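PP1b (Porcine reproductive and respiratory syndrome virus, PDB 6JDR) probably unwinds RNA and DNA duplexes with 5' to 3' polarity at the cost of ATP, serving as the helicase (nsp10) part of the viral replicase polyprotein. Local coordinates at residues H157-Q162 and L178-A183; H174-D179 and F223-A228; R210-G215 and A228-L233. The protein carries 1 engineered substitution. All coordinates share one frame; numbering follows the deposited sequence.

Contact 1 (H157-Q162 and L178-A183); sequences HWLLQQ and LDMIRA
L160 and A183 mark the nearest backbone approach of two helical segments, 157-162 and 178-183, with 8.1 Å between L160 CA and A183 CA; the two segments are steeply inclined to each other rather than running alongside. The interface is small, 155 Å² summed over both sides, and two pairs account for it. In the first, L159 and M180 reach toward each other tip to tip. The methyl CD2 of L159 lies 3.6 Å from M180 SD, and it is almost as near to M180 CE, at 3.7 Å, so one leucine methyl packs against both the sulfur and the terminal methyl of the thioether. The methionine gets there by a folded chain: its CG stands anti to the backbone N (chi1 -171°), after which bends at chi2 and chi3 turn the thioether end toward the leucine. Both residues are buried, and their contact is purely apolar.

The second pair is of a different kind. L160 CD2 sits 3.4 Å from A183 O, a methyl laid against a backbone carbonyl, with CD1 of the same leucine farther from that oxygen at 4.1 Å. The A183 methyl points toward segment 157-162 but gets no closer than 4.6 Å to it, so the carbonyl makes the nearest contact here. Because no hydrogen bond crosses between the segments, van der Waals contact alone joins them. On another side of helix 174-184, I181 packs on F189 and F199. Helix 155-162 starts within the GPPGAGKT sequence, which fits a Walker A P-loop, and helix 174-184 comes after the next strand, 168-171. The A183 side chain touches residues of this probable P-loop. The packing therefore joins two successive helices of the parallel alpha/beta, RecA-like core characteristic of superfamily 1 helicases.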
ATOM      1  N   HIS A 157       9.625  -3.539  -5.908  1.00 90.71           N
ATOM      2  CA  HIS A 157      10.710  -2.882  -5.179  1.00 88.84           C
ATOM      3  C   HIS A 157      10.231  -1.657  -4.390  1.00 83.57           C
ATOM      4  O   HIS A 157      10.873  -1.262  -3.415  1.00 82.25           O
ATOM      5  CB  HIS A 157      11.836  -2.500  -6.144  1.00 92.67           C
ATOM      6  CG  HIS A 157      12.364  -3.657  -6.939  1.00 99.16           C
ATOM      7  ND1 HIS A 157      13.310  -4.530  -6.445  1.00100.39           N
ATOM      8  CD2 HIS A 157      12.068  -4.090  -8.189  1.00100.79           C
ATOM      9  CE1 HIS A 157      13.579  -5.448  -7.358  1.00101.15           C
ATOM     10  NE2 HIS A 157      12.838  -5.203  -8.425  1.00100.86           N
ATOM     11  N   TRP A 158       9.116  -1.057  -4.811  1.00 76.81           N
ATOM     12  CA  TRP A 158       8.477   0.014  -4.042  1.00 74.40           C
ATOM     13  C   TRP A 158       8.064  -0.494  -2.666  1.00 73.33           C
ATOM     14  O   TRP A 158       8.274   0.181  -1.657  1.00 71.53           O
ATOM     15  CB  TRP A 158       7.235   0.544  -4.771  1.00 73.71           C
ATOM     16  CG  TRP A 158       6.567   1.711  -4.078  1.00 72.82           C
ATOM     17  CD1 TRP A 158       6.789   3.040  -4.311  1.00 73.66           C
ATOM     18  CD2 TRP A 158       5.571   1.650  -3.045  1.00 71.71           C
ATOM     19  NE1 TRP A 158       5.996   3.808  -3.491  1.00 72.15           N
ATOM     20  CE2 TRP A 158       5.241   2.981  -2.703  1.00 71.71           C
ATOM     21  CE3 TRP A 158       4.928   0.601  -2.375  1.00 70.97           C
ATOM     22  CZ2 TRP A 158       4.295   3.290  -1.721  1.00 72.13           C
ATOM     23  CZ3 TRP A 158       3.989   0.910  -1.397  1.00 71.40           C
ATOM     24  CH2 TRP A 158       3.681   2.244  -1.080  1.00 71.84           C
ATOM     25  N   LEU A 159       7.468  -1.684  -2.643  1.00 72.26           N
ATOM     26  CA  LEU A 159       6.972  -2.290  -1.410  1.00 72.33           C
ATOM     27  C   LEU A 159       8.095  -2.628  -0.431  1.00 72.93           C
ATOM     28  O   LEU A 159       7.919  -2.502   0.782  1.00 71.79           O
ATOM     29  CB  LEU A 159       6.168  -3.554  -1.733  1.00 72.42           C
ATOM     30  CG  LEU A 159       5.602  -4.348  -0.555  1.00 72.09           C
ATOM     31  CD1 LEU A 159       4.682  -3.483   0.293  1.00 72.19           C
ATOM     32  CD2 LEU A 159       4.874  -5.584  -1.062  1.00 72.59           C
ATOM     33  N   LEU A 160       9.240  -3.058  -0.958  1.00 75.43           N
ATOM     34  CA  LEU A 160      10.376  -3.454  -0.121  1.00 77.95           C
ATOM     35  C   LEU A 160      11.010  -2.254   0.594  1.00 79.16           C
ATOM     36  O   LEU A 160      11.479  -2.377   1.728  1.00 78.52           O
ATOM     37  CB  LEU A 160      11.424  -4.192  -0.959  1.00 79.18           C
ATOM     38  CG  LEU A 160      10.958  -5.508  -1.595  1.00 80.56           C
ATOM     39  CD1 LEU A 160      11.947  -5.984  -2.649  1.00 81.70           C
ATOM     40  CD2 LEU A 160      10.743  -6.581  -0.539  1.00 80.91           C
ATOM     41  N   GLN A 161      11.014  -1.097  -0.068  1.00 79.45           N
ATOM     42  CA  GLN A 161      11.520   0.140   0.532  1.00 80.56           C
ATOM     43  C   GLN A 161      10.552   0.719   1.570  1.00 80.23           C
ATOM     44  O   GLN A 161      10.968   1.453   2.471  1.00 81.07           O
ATOM     45  CB  GLN A 161      11.793   1.188  -0.554  1.00 82.26           C
ATOM     46  CG  GLN A 161      12.882   0.799  -1.546  1.00 83.55           C
ATOM     47  CD  GLN A 161      13.004   1.788  -2.694  1.00 85.49           C
ATOM     48  OE1 GLN A 161      13.206   2.984  -2.474  1.00 87.34           O
ATOM     49  NE2 GLN A 161      12.886   1.295  -3.926  1.00 84.88           N
ATOM     50  N   GLN A 162       9.268   0.390   1.435  1.00 77.91           N
ATOM     51  CA  GLN A 162       8.215   0.916   2.311  1.00 75.41           C
ATOM     52  C   GLN A 162       7.947   0.043   3.536  1.00 72.69           C
ATOM     53  O   GLN A 162       7.551   0.553   4.582  1.00 72.58           O
ATOM     54  CB  GLN A 162       6.915   1.081   1.520  1.00 76.38           C
ATOM     55  CG  GLN A 162       6.972   2.168   0.454  1.00 77.64           C
ATOM     56  CD  GLN A 162       6.778   3.568   1.011  1.00 79.33           C
ATOM     57  OE1 GLN A 162       6.433   3.747   2.181  1.00 79.13           O
ATOM     58  NE2 GLN A 162       7.000   4.575   0.168  1.00 80.21           N
ATOM     59  N   LEU A 178       3.794 -17.147  -1.011  1.00 51.20           N
ATOM     60  CA  LEU A 178       5.143 -17.686  -1.204  1.00 53.13           C
ATOM     61  C   LEU A 178       6.032 -16.712  -1.975  1.00 54.28           C
ATOM     62  O   LEU A 178       7.198 -16.516  -1.623  1.00 54.96           O
ATOM     63  CB  LEU A 178       5.091 -19.037  -1.930  1.00 53.09           C
ATOM     64  CG  LEU A 178       6.415 -19.792  -2.133  1.00 53.23           C
ATOM     65  CD1 LEU A 178       7.143 -20.022  -0.815  1.00 53.44           C
ATOM     66  CD2 LEU A 178       6.159 -21.120  -2.836  1.00 53.33           C
ATOM     67  N   ASP A 179       5.480 -16.111  -3.024  1.00 55.04           N
ATOM     68  CA  ASP A 179       6.197 -15.103  -3.799  1.00 55.96           C
ATOM     69  C   ASP A 179       6.642 -13.952  -2.900  1.00 57.38           C
ATOM     70  O   ASP A 179       7.793 -13.518  -2.958  1.00 56.65           O
ATOM     71  CB  ASP A 179       5.314 -14.559  -4.929  1.00 55.97           C
ATOM     72  CG  ASP A 179       5.013 -15.598  -6.001  1.00 56.33           C
ATOM     73  OD1 ASP A 179       5.700 -16.643  -6.053  1.00 55.85           O
ATOM     74  OD2 ASP A 179       4.081 -15.359  -6.798  1.00 56.83           O
ATOM     75  N   MET A 180       5.726 -13.475  -2.060  1.00 58.64           N
ATOM     76  CA  MET A 180       6.005 -12.358  -1.161  1.00 59.66           C
ATOM     77  C   MET A 180       7.080 -12.722  -0.142  1.00 58.25           C
ATOM     78  O   MET A 180       7.981 -11.927   0.118  1.00 57.96           O
ATOM     79  CB  MET A 180       4.724 -11.924  -0.437  1.00 61.05           C
ATOM     80  CG  MET A 180       4.841 -10.636   0.369  1.00 63.26           C
ATOM     81  SD  MET A 180       4.869  -9.142  -0.645  1.00 66.12           S
ATOM     82  CE  MET A 180       6.625  -8.849  -0.818  1.00 67.17           C
ATOM     83  N   ILE A 181       6.981 -13.919   0.431  1.00 58.23           N
ATOM     84  CA  ILE A 181       7.956 -14.392   1.421  1.00 60.07           C
ATOM     85  C   ILE A 181       9.370 -14.451   0.835  1.00 61.35           C
ATOM     86  O   ILE A 181      10.334 -14.094   1.508  1.00 64.92           O
ATOM     87  CB  ILE A 181       7.555 -15.773   2.001  1.00 60.01           C
ATOM     88  CG1 ILE A 181       6.352 -15.620   2.935  1.00 58.70           C
ATOM     89  CG2 ILE A 181       8.708 -16.408   2.776  1.00 60.23           C
ATOM     90  CD1 ILE A 181       5.627 -16.917   3.219  1.00 59.23           C
ATOM     91  N   ARG A 182       9.483 -14.895  -0.414  1.00 61.31           N
ATOM     92  CA  ARG A 182      10.774 -14.959  -1.097  1.00 62.07           C
ATOM     93  C   ARG A 182      11.335 -13.571  -1.405  1.00 62.91           C
ATOM     94  O   ARG A 182      12.542 -13.361  -1.331  1.00 65.22           O
ATOM     95  CB  ARG A 182      10.655 -15.773  -2.393  1.00 62.31           C
ATOM     96  CG  ARG A 182      10.491 -17.269  -2.169  1.00 61.62           C
ATOM     97  CD  ARG A 182       9.990 -17.968  -3.423  1.00 60.46           C
ATOM     98  NE  ARG A 182       9.934 -19.422  -3.271  1.00 58.88           N
ATOM     99  CZ  ARG A 182       9.408 -20.256  -4.167  1.00 57.71           C
ATOM    100  NH1 ARG A 182       8.879 -19.793  -5.296  1.00 56.70           N
ATOM    101  NH2 ARG A 182       9.410 -21.564  -3.935  1.00 56.90           N
ATOM    102  N   ALA A 183      10.458 -12.632  -1.758  1.00 63.73           N
ATOM    103  CA  ALA A 183      10.871 -11.266  -2.084  1.00 62.91           C
ATOM    104  C   ALA A 183      11.328 -10.493  -0.848  1.00 64.22           C
ATOM    105  O   ALA A 183      12.216  -9.649  -0.935  1.00 65.86           O
ATOM    106  CB  ALA A 183       9.743 -10.521  -2.780  1.00 62.24           C
TER

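Contact 2 (H174-D179 and F223-A228); sequences HQTMLD and FLDEAA. With ZN (zinc ion), chain E.
T176, on helix 174-184, faces D225 and E226 just past the end of strand 222-224, where the sequence DEAA fits the Walker B (motif II, DExx) of superfamily 1 helicases. Two van der Waals contacts join them directly: T176 CG2 meets E226 CG at 3.9 Å, the side chains meeting at a slant, and T176 CB lies 3.8 Å from D225 OD2. The E226 chain turns at chi2 (-72°), which carries its carboxylate away from the threonine methyl.

The polar link is indirect. Water 1 donates to D225 OD2 at 2.7 Å and also to T176 O at 3.0 Å, bridging the aspartate and the helix backbone. D225 OD2 has a further partner in T171 OG1, and T171 also pairs with T176 OG1, which in addition accepts from T173 N; this helps to fix both side chains. Within the helix, Q175 NE2 donates to D179 OD1, approaching from above the carboxylate plane.

Metal lies close by. D225 and E226 form a zinc site seen in crystals of this protein; here the E226 side chain is about 3 Å, nearest atoms, from a zinc ion. A different zinc ion is held by main-chain oxygens: S260 O and A228 O ligate it together with water 2, with 2.3 Å from A228 O to the metal.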
ATOM      1  N   HIS A 174      -1.911 -18.979  -1.655  1.00 41.28           N
ATOM      2  CA  HIS A 174      -0.703 -19.642  -1.153  1.00 42.11           C
ATOM      3  C   HIS A 174       0.517 -19.236  -1.970  1.00 42.31           C
ATOM      4  O   HIS A 174       1.588 -18.997  -1.418  1.00 42.87           O
ATOM      5  CB  HIS A 174      -0.867 -21.163  -1.205  1.00 41.63           C
ATOM      6  CG  HIS A 174      -1.841 -21.699  -0.206  1.00 41.99           C
ATOM      7  ND1 HIS A 174      -1.985 -23.047   0.040  1.00 42.93           N
ATOM      8  CD2 HIS A 174      -2.712 -21.072   0.619  1.00 43.04           C
ATOM      9  CE1 HIS A 174      -2.914 -23.227   0.963  1.00 43.46           C
ATOM     10  NE2 HIS A 174      -3.370 -22.045   1.332  1.00 43.26           N
ATOM     11  N   GLN A 175       0.340 -19.162  -3.285  1.00 42.46           N
ATOM     12  CA  GLN A 175       1.431 -18.863  -4.192  1.00 43.80           C
ATOM     13  C   GLN A 175       1.904 -17.425  -4.044  1.00 43.93           C
ATOM     14  O   GLN A 175       3.109 -17.177  -3.985  1.00 45.24           O
ATOM     15  CB  GLN A 175       1.013 -19.128  -5.641  1.00 45.11           C
ATOM     16  CG  GLN A 175       2.159 -19.030  -6.641  1.00 47.03           C
ATOM     17  CD  GLN A 175       3.305 -19.969  -6.304  1.00 48.82           C
ATOM     18  OE1 GLN A 175       3.094 -21.155  -6.042  1.00 50.04           O
ATOM     19  NE2 GLN A 175       4.523 -19.442  -6.306  1.00 50.13           N
ATOM     20  N   THR A 176       0.964 -16.483  -3.986  1.00 43.64           N
ATOM     21  CA  THR A 176       1.309 -15.071  -3.807  1.00 42.37           C
ATOM     22  C   THR A 176       1.968 -14.877  -2.444  1.00 42.44           C
ATOM     23  O   THR A 176       2.933 -14.137  -2.319  1.00 43.51           O
ATOM     24  CB  THR A 176       0.088 -14.134  -3.967  1.00 41.98           C
ATOM     25  OG1 THR A 176      -0.942 -14.491  -3.038  1.00 40.82           O
ATOM     26  CG2 THR A 176      -0.464 -14.207  -5.391  1.00 41.43           C
ATOM     27  N   MET A 177       1.459 -15.572  -1.432  1.00 43.51           N
ATOM     28  CA  MET A 177       2.109 -15.616  -0.125  1.00 47.05           C
ATOM     29  C   MET A 177       3.558 -16.094  -0.225  1.00 49.51           C
ATOM     30  O   MET A 177       4.442 -15.515   0.407  1.00 50.00           O
ATOM     31  CB  MET A 177       1.331 -16.525   0.836  1.00 47.12           C
ATOM     32  CG  MET A 177       1.904 -16.583   2.241  1.00 48.01           C
ATOM     33  SD  MET A 177       0.917 -17.612   3.338  1.00 49.30           S
ATOM     34  CE  MET A 177       1.861 -17.491   4.854  1.00 49.07           C
ATOM     35  N   LEU A 178       3.794 -17.147  -1.011  1.00 51.20           N
ATOM     36  CA  LEU A 178       5.143 -17.686  -1.204  1.00 53.13           C
ATOM     37  C   LEU A 178       6.032 -16.712  -1.975  1.00 54.28           C
ATOM     38  O   LEU A 178       7.198 -16.516  -1.623  1.00 54.96           O
ATOM     39  CB  LEU A 178       5.091 -19.037  -1.930  1.00 53.09           C
ATOM     40  CG  LEU A 178       6.415 -19.792  -2.133  1.00 53.23           C
ATOM     41  CD1 LEU A 178       7.143 -20.022  -0.815  1.00 53.44           C
ATOM     42  CD2 LEU A 178       6.159 -21.120  -2.836  1.00 53.33           C
ATOM     43  N   ASP A 179       5.480 -16.111  -3.024  1.00 55.04           N
ATOM     44  CA  ASP A 179       6.197 -15.103  -3.799  1.00 55.96           C
ATOM     45  C   ASP A 179       6.642 -13.952  -2.900  1.00 57.38           C
ATOM     46  O   ASP A 179       7.793 -13.518  -2.958  1.00 56.65           O
ATOM     47  CB  ASP A 179       5.314 -14.559  -4.929  1.00 55.97           C
ATOM     48  CG  ASP A 179       5.013 -15.598  -6.001  1.00 56.33           C
ATOM     49  OD1 ASP A 179       5.700 -16.643  -6.053  1.00 55.85           O
ATOM     50  OD2 ASP A 179       4.081 -15.359  -6.798  1.00 56.83           O
ATOM     51  N   PHE A 223      -0.653  -3.834   4.524  1.00 48.05           N
ATOM     52  CA  PHE A 223      -0.573  -3.785   3.067  1.00 46.25           C
ATOM     53  C   PHE A 223      -1.421  -4.888   2.444  1.00 44.78           C
ATOM     54  O   PHE A 223      -1.640  -5.936   3.055  1.00 43.78           O
ATOM     55  CB  PHE A 223       0.876  -3.949   2.606  1.00 46.49           C
ATOM     56  CG  PHE A 223       1.778  -2.819   3.014  1.00 46.29           C
ATOM     57  CD1 PHE A 223       2.114  -1.824   2.111  1.00 46.46           C
ATOM     58  CD2 PHE A 223       2.301  -2.757   4.299  1.00 47.50           C
ATOM     59  CE1 PHE A 223       2.946  -0.783   2.480  1.00 47.52           C
ATOM     60  CE2 PHE A 223       3.139  -1.719   4.677  1.00 47.89           C
ATOM     61  CZ  PHE A 223       3.461  -0.729   3.765  1.00 47.73           C
ATOM     62  N   LEU A 224      -1.883  -4.641   1.219  1.00 43.63           N
ATOM     63  CA  LEU A 224      -2.665  -5.613   0.462  1.00 42.57           C
ATOM     64  C   LEU A 224      -1.957  -5.930  -0.856  1.00 43.05           C
ATOM     65  O   LEU A 224      -1.912  -5.103  -1.771  1.00 41.55           O
ATOM     66  CB  LEU A 224      -4.073  -5.069   0.181  1.00 42.22           C
ATOM     67  CG  LEU A 224      -5.279  -6.015   0.242  1.00 40.43           C
ATOM     68  CD1 LEU A 224      -6.306  -5.599  -0.799  1.00 39.67           C
ATOM     69  CD2 LEU A 224      -4.916  -7.479   0.062  1.00 41.14           C
ATOM     70  N   ASP A 225      -1.404  -7.137  -0.935  1.00 44.24           N
ATOM     71  CA  ASP A 225      -0.701  -7.615  -2.119  1.00 44.70           C
ATOM     72  C   ASP A 225      -1.725  -8.043  -3.166  1.00 44.24           C
ATOM     73  O   ASP A 225      -2.802  -8.517  -2.818  1.00 45.39           O
ATOM     74  CB  ASP A 225       0.195  -8.794  -1.715  1.00 46.09           C
ATOM     75  CG  ASP A 225       1.021  -9.345  -2.864  1.00 48.08           C
ATOM     76  OD1 ASP A 225       1.573  -8.556  -3.665  1.00 48.97           O
ATOM     77  OD2 ASP A 225       1.131 -10.589  -2.947  1.00 48.97           O
ATOM     78  N   GLU A 226      -1.400  -7.850  -4.441  1.00 43.82           N
ATOM     79  CA  GLU A 226      -2.243  -8.312  -5.551  1.00 44.73           C
ATOM     80  C   GLU A 226      -3.703  -7.895  -5.382  1.00 43.90           C
ATOM     81  O   GLU A 226      -4.613  -8.715  -5.511  1.00 44.17           O
ATOM     82  CB  GLU A 226      -2.154  -9.841  -5.691  1.00 47.24           C
ATOM     83  CG  GLU A 226      -0.763 -10.380  -6.005  1.00 48.64           C
ATOM     84  CD  GLU A 226      -0.322 -10.089  -7.425  1.00 49.68           C
ATOM     85  OE1 GLU A 226      -1.115 -10.326  -8.362  1.00 53.07           O
ATOM     86  OE2 GLU A 226       0.824  -9.632  -7.607  1.00 50.02           O
ATOM     87  N   ALA A 227      -3.921  -6.614  -5.110  1.00 43.58           N
ATOM     88  CA  ALA A 227      -5.251  -6.106  -4.758  1.00 42.72           C
ATOM     89  C   ALA A 227      -6.354  -6.460  -5.762  1.00 41.94           C
ATOM     90  O   ALA A 227      -7.481  -6.745  -5.365  1.00 43.08           O
ATOM     91  CB  ALA A 227      -5.195  -4.602  -4.551  1.00 44.18           C
ATOM     92  N   ALA A 228      -6.031  -6.458  -7.051  1.00 41.44           N
ATOM     93  CA  ALA A 228      -7.027  -6.721  -8.101  1.00 40.37           C
ATOM     94  C   ALA A 228      -7.485  -8.179  -8.159  1.00 39.52           C
ATOM     95  O   ALA A 228      -8.481  -8.494  -8.818  1.00 39.19           O
ATOM     96  CB  ALA A 228      -6.486  -6.292  -9.457  1.00 39.38           C
TER
HETATM   97 ZN    ZN E 504      -9.501  -9.329 -10.748  1.00 60.27          ZN
HETATM   98  O   HOH W   1       3.152 -11.859  -4.207  1.00 53.66           O
HETATM   99  O   HOH W   2      -9.061  -7.075 -11.831  1.00 50.72           O

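Contact 3 (R210-G215 and A228-L233); sequences RILAGG and AYCNHL. With ZN (zinc ion), chain E.
A single methyl group carries nearly the whole contact: L212 CD2 is 3.6 Å from C230 CB and also 3.6 Å from C230 SG, so it nestles against the full length of the cysteine side chain. Both residues are buried, and no hydrogen bond joins the two segments. The place is the edge of the parallel sheet in the RecA-like helicase core: L212 follows outermost strand 208-211, while C230 lies in the loop between the DEAA sequence and helix 232-239.

Torsions explain the fit. L212 holds CG anti to its N (chi1 180°), extending the branch across to the other segment, whereas the C230 sulfur lies beside its own backbone N and leaves CB as well as SG exposed to the leucine. The same CD2 is 3.9 Å from N231 N, a looser touch at the margin. The interface totals only 100 Å², but L212 and C230 have more neighbours: L212 also packs on D234 and L238 of helix 232-239, and C230 on V235 of that helix and on P172.

Backbone turns shape the two sides. After the strand, residues 212-214 form a 3-10 turn in which G214 N bonds to I211 O at 3.1 Å. Across the contact N231 is the N-cap residue of helix 232-239, its OD1 accepting a hydrogen bond from D234 N.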
ATOM      1  N   ARG A 210       0.511 -12.622   5.844  1.00 48.97           N
ATOM      2  CA  ARG A 210      -0.708 -13.297   6.267  1.00 48.33           C
ATOM      3  C   ARG A 210      -1.592 -13.593   5.063  1.00 46.43           C
ATOM      4  O   ARG A 210      -1.760 -12.748   4.183  1.00 43.68           O
ATOM      5  CB  ARG A 210      -1.470 -12.434   7.277  1.00 49.97           C
ATOM      6  CG  ARG A 210      -0.722 -12.173   8.579  1.00 52.46           C
ATOM      7  CD  ARG A 210      -0.868 -13.320   9.571  1.00 55.49           C
ATOM      8  NE  ARG A 210      -2.203 -13.373  10.169  1.00 58.83           N
ATOM      9  CZ  ARG A 210      -2.593 -14.288  11.054  1.00 59.61           C
ATOM     10  N   ILE A 211      -2.139 -14.806   5.026  1.00 45.12           N
ATOM     11  CA  ILE A 211      -3.095 -15.189   3.998  1.00 44.01           C
ATOM     12  C   ILE A 211      -4.371 -14.384   4.234  1.00 42.95           C
ATOM     13  O   ILE A 211      -4.829 -14.263   5.370  1.00 43.35           O
ATOM     14  CB  ILE A 211      -3.364 -16.719   4.002  1.00 44.07           C
ATOM     15  CG1 ILE A 211      -4.094 -17.155   2.729  1.00 43.75           C
ATOM     16  CG2 ILE A 211      -4.151 -17.154   5.234  1.00 45.23           C
ATOM     17  CD1 ILE A 211      -3.208 -17.211   1.504  1.00 44.45           C
ATOM     18  N   LEU A 212      -4.925 -13.819   3.163  1.00 41.48           N
ATOM     19  CA  LEU A 212      -6.054 -12.892   3.270  1.00 40.43           C
ATOM     20  C   LEU A 212      -7.281 -13.508   3.953  1.00 41.82           C
ATOM     21  O   LEU A 212      -7.915 -12.859   4.787  1.00 41.17           O
ATOM     22  CB  LEU A 212      -6.423 -12.348   1.886  1.00 39.11           C
ATOM     23  CG  LEU A 212      -7.589 -11.358   1.793  1.00 37.97           C
ATOM     24  CD1 LEU A 212      -7.366 -10.142   2.674  1.00 37.38           C
ATOM     25  CD2 LEU A 212      -7.809 -10.932   0.352  1.00 38.01           C
ATOM     26  N   ALA A 213      -7.596 -14.761   3.616  1.00 42.52           N
ATOM     27  CA  ALA A 213      -8.758 -15.462   4.191  1.00 43.31           C
ATOM     28  C   ALA A 213      -8.705 -15.630   5.717  1.00 45.13           C
ATOM     29  O   ALA A 213      -9.743 -15.802   6.351  1.00 46.02           O
ATOM     30  CB  ALA A 213      -8.937 -16.819   3.527  1.00 42.35           C
ATOM     31  N   GLY A 214      -7.506 -15.584   6.297  1.00 47.26           N
ATOM     32  CA  GLY A 214      -7.335 -15.678   7.746  1.00 49.74           C
ATOM     33  C   GLY A 214      -7.927 -14.517   8.535  1.00 52.97           C
ATOM     34  O   GLY A 214      -8.225 -14.661   9.721  1.00 55.32           O
ATOM     35  N   GLY A 215      -8.090 -13.365   7.889  1.00 55.42           N
ATOM     36  CA  GLY A 215      -8.718 -12.206   8.521  1.00 57.91           C
ATOM     37  C   GLY A 215      -7.720 -11.303   9.220  1.00 60.05           C
ATOM     38  O   GLY A 215      -6.515 -11.542   9.176  1.00 59.35           O
ATOM     39  N   ALA A 228      -6.031  -6.458  -7.051  1.00 41.44           N
ATOM     40  CA  ALA A 228      -7.027  -6.721  -8.101  1.00 40.37           C
ATOM     41  C   ALA A 228      -7.485  -8.179  -8.159  1.00 39.52           C
ATOM     42  O   ALA A 228      -8.481  -8.494  -8.818  1.00 39.19           O
ATOM     43  CB  ALA A 228      -6.486  -6.292  -9.457  1.00 39.38           C
ATOM     44  N   TYR A 229      -6.762  -9.061  -7.474  1.00 39.75           N
ATOM     45  CA  TYR A 229      -7.086 -10.480  -7.453  1.00 40.95           C
ATOM     46  C   TYR A 229      -7.805 -10.915  -6.173  1.00 38.98           C
ATOM     47  O   TYR A 229      -8.221 -12.064  -6.063  1.00 38.07           O
ATOM     48  CB  TYR A 229      -5.802 -11.291  -7.633  1.00 43.85           C
ATOM     49  CG  TYR A 229      -5.122 -11.025  -8.955  1.00 48.51           C
ATOM     50  CD1 TYR A 229      -5.339 -11.858 -10.050  1.00 51.48           C
ATOM     51  CD2 TYR A 229      -4.279  -9.925  -9.122  1.00 52.41           C
ATOM     52  CE1 TYR A 229      -4.730 -11.610 -11.271  1.00 53.17           C
ATOM     53  CE2 TYR A 229      -3.666  -9.669 -10.339  1.00 53.95           C
ATOM     54  CZ  TYR A 229      -3.895 -10.516 -11.409  1.00 55.52           C
ATOM     55  OH  TYR A 229      -3.289 -10.277 -12.623  1.00 59.31           O
ATOM     56  N   CYS A 230      -7.979 -10.000  -5.224  1.00 38.11           N
ATOM     57  CA  CYS A 230      -8.389 -10.376  -3.867  1.00 38.12           C
ATOM     58  C   CYS A 230      -9.879 -10.630  -3.704  1.00 36.86           C
ATOM     59  O   CYS A 230     -10.694 -10.126  -4.467  1.00 38.27           O
ATOM     60  CB  CYS A 230      -7.949  -9.311  -2.867  1.00 38.85           C
ATOM     61  SG  CYS A 230      -6.192  -9.377  -2.485  1.00 39.61           S
ATOM     62  N   ASN A 231     -10.214 -11.416  -2.686  1.00 36.23           N
ATOM     63  CA  ASN A 231     -11.601 -11.710  -2.337  1.00 35.84           C
ATOM     64  C   ASN A 231     -12.268 -10.464  -1.773  1.00 34.96           C
ATOM     65  O   ASN A 231     -11.778  -9.876  -0.814  1.00 33.55           O
ATOM     66  CB  ASN A 231     -11.651 -12.852  -1.317  1.00 36.31           C
ATOM     67  CG  ASN A 231     -13.068 -13.193  -0.883  1.00 37.39           C
ATOM     68  OD1 ASN A 231     -13.712 -12.426  -0.159  1.00 38.91           O
ATOM     69  ND2 ASN A 231     -13.551 -14.359  -1.298  1.00 36.87           N
ATOM     70  N   HIS A 232     -13.396 -10.077  -2.361  1.00 34.95           N
ATOM     71  CA  HIS A 232     -14.030  -8.795  -2.044  1.00 34.61           C
ATOM     72  C   HIS A 232     -14.487  -8.720  -0.592  1.00 34.56           C
ATOM     73  O   HIS A 232     -14.264  -7.714   0.072  1.00 35.41           O
ATOM     74  CB  HIS A 232     -15.210  -8.519  -2.981  1.00 33.79           C
ATOM     75  CG  HIS A 232     -14.815  -8.318  -4.409  1.00 33.36           C
ATOM     76  ND1 HIS A 232     -15.710  -7.912  -5.376  1.00 33.71           N
ATOM     77  CD2 HIS A 232     -13.623  -8.465  -5.035  1.00 33.33           C
ATOM     78  CE1 HIS A 232     -15.091  -7.833  -6.540  1.00 33.58           C
ATOM     79  NE2 HIS A 232     -13.823  -8.163  -6.361  1.00 33.72           N
ATOM     80  N   LEU A 233     -15.107  -9.789  -0.104  1.00 34.83           N
ATOM     81  CA  LEU A 233     -15.601  -9.828   1.272  1.00 35.45           C
ATOM     82  C   LEU A 233     -14.461  -9.780   2.288  1.00 36.56           C
ATOM     83  O   LEU A 233     -14.577  -9.111   3.316  1.00 38.28           O
ATOM     84  CB  LEU A 233     -16.466 -11.077   1.505  1.00 35.05           C
ATOM     85  CG  LEU A 233     -17.168 -11.160   2.868  1.00 35.29           C
ATOM     86  CD1 LEU A 233     -18.189 -10.043   3.031  1.00 35.01           C
ATOM     87  CD2 LEU A 233     -17.834 -12.515   3.053  1.00 35.20           C
TER
HETATM   88 ZN    ZN E 504      -9.501  -9.329 -10.748  1.00 60.27          ZN
HETATM   89  O   HOH W   2      -9.061  -7.075 -11.831  1.00 50.72           O

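Contact 2 stands between the others: its centre is 10 Å from that of contact 1 and 9 Å from that of contact 3, while contacts 1 and 3 are 17 Å apart centre to centre and do not touch. Contacts 1 and 2 share L178 and D179 of helix 174-184, and L159 CD1 packs on F223 CD1 at 3.6 Å. Toward contact 3, which shares A228, C230 SG lies 3.4 Å from L224 CD2 and 3.5 Å from D225 O, so the sulfur packs against the backbone at the probable Walker B aspartate. The side chains of M180 and E226 come within about 6 and 3 Å of bound zinc (nearest atoms), and A183 touches the probable P-loop.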